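Local coordinates for protein endo-beta-N-acetylglucosaminidase F1 (PDB 6TCV) that hydrolyses high-mannose N-glycans, probably cutting between the two core N-acetylglucosamine residues as other endo-beta-N-acetylglucosaminidases do, at residues 303-306 against 307-310. The protein carries 2 engineered substitutions. Numbering follows the deposited sequence.
Sequences NPST and AAAA
Thr306 O takes the shortest backbone bond here, from Ala310 N at 2.9 Å. One residue earlier, Ser305 O accepts from Ala309 N at 3.1 Å. Both are i to i+4 bonds, and they form the first turn of a helix. Ser305 is the N-cap. Its OG accepts from Ala308 N at 3.0 Å, with an N-H...O angle of 157°. This side-chain bond satisfies an amide at the start of the helix, where no preceding turn supplies a carbonyl. Ser305 itself is still extended, and its OG is flanked by its own backbone N and C (chi1 77°). That rotation points the hydroxyl forward along the chain, to the amide of Ala308. OG also lies against the methyl groups of Ala307 and Ala308, with Ala307 CB at 3.6 Å. Thr306 OG1 has a similar setting (chi1 53°), which places it close to the Ala307 amide. The angle there is too poor for a direct bond. A water joins the two instead: it lies 2.8 Å from Thr306 OG1 and accepts a weak bond from Ala307 N. Farther along, the methyl of Ala310 rests on Thr306 O (CB to O 3.4 Å). Ala307 is exposed, while Ala308, Ala309 and Ala310 are buried. The cap lies where the loop after strand 283-287 turns into helix 306-319. Strand 283-287, helix 306-319 and the parallel strand 324-329 form a beta-alpha-beta crossover of the (beta/alpha)8 barrel, the fold expected for this kind of endoglycosidase. A backbone hydrogen bond between Ser305 and Ala258 ties the cap to the loop before helix 262-278.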
loop_
_atom_site.group_PDB
_atom_site.type_symbol
_atom_site.label_atom_id
_atom_site.label_comp_id
_atom_site.label_asym_id
_atom_site.label_seq_id
_atom_site.Cartn_x
_atom_site.Cartn_y
_atom_site.Cartn_z
ATOM N N ASN A 303 -17.025 20.852 0.786
ATOM C CA ASN A 303 -16.827 20.953 2.230
ATOM C C ASN A 303 -15.936 19.789 2.703
ATOM O O ASN A 303 -16.075 18.651 2.217
ATOM C CB ASN A 303 -18.197 20.889 2.962
ATOM C CG ASN A 303 -19.148 21.894 2.393
ATOM O OD1 ASN A 303 -19.262 23.028 2.832
ATOM N ND2 ASN A 303 -20.033 21.364 1.559
ATOM N N PRO A 304 -14.950 20.023 3.558
ATOM C CA PRO A 304 -14.111 18.906 4.028
ATOM C C PRO A 304 -14.960 17.876 4.771
ATOM O O PRO A 304 -15.752 18.230 5.650
ATOM C CB PRO A 304 -13.101 19.571 4.969
ATOM C CG PRO A 304 -13.136 21.076 4.547
ATOM C CD PRO A 304 -14.551 21.323 4.128
ATOM N N SER A 305 -14.771 16.598 4.454
ATOM C CA SER A 305 -15.528 15.549 5.136
ATOM C C SER A 305 -14.877 14.186 4.910
ATOM O O SER A 305 -14.179 13.952 3.918
ATOM C CB SER A 305 -16.971 15.497 4.648
ATOM O OG SER A 305 -17.040 14.871 3.381
ATOM N N THR A 306 -15.157 13.260 5.818
ATOM C CA THR A 306 -14.765 11.873 5.607
ATOM C C THR A 306 -15.430 11.281 4.366
ATOM O O THR A 306 -14.834 10.420 3.726
ATOM C CB THR A 306 -15.051 11.049 6.869
ATOM O OG1 THR A 306 -16.399 11.245 7.249
ATOM C CG2 THR A 306 -14.067 11.427 8.031
ATOM N N ALA A 307 -16.593 11.757 3.958
ATOM C CA ALA A 307 -17.205 11.229 2.739
ATOM C C ALA A 307 -16.408 11.648 1.507
ATOM O O ALA A 307 -16.185 10.846 0.594
ATOM C CB ALA A 307 -18.653 11.719 2.581
ATOM N N ALA A 308 -15.885 12.868 1.493
ATOM C CA ALA A 308 -15.081 13.300 0.361
ATOM C C ALA A 308 -13.764 12.550 0.320
ATOM O O ALA A 308 -13.269 12.206 -0.758
ATOM C CB ALA A 308 -14.823 14.822 0.458
ATOM N N ALA A 309 -13.167 12.318 1.480
ATOM C CA ALA A 309 -11.952 11.521 1.563
ATOM C C ALA A 309 -12.176 10.104 1.058
ATOM O O ALA A 309 -11.358 9.552 0.303
ATOM C CB ALA A 309 -11.437 11.501 2.998
ATOM N N ALA A 310 -13.275 9.488 1.482
ATOM C CA ALA A 310 -13.573 8.123 1.031
ATOM C C ALA A 310 -13.761 8.083 -0.474
ATOM O O ALA A 310 -13.295 7.150 -1.139
ATOM C CB ALA A 310 -14.815 7.590 1.757
HETATM O O HOH W 1 -18.688 12.392 6.100
#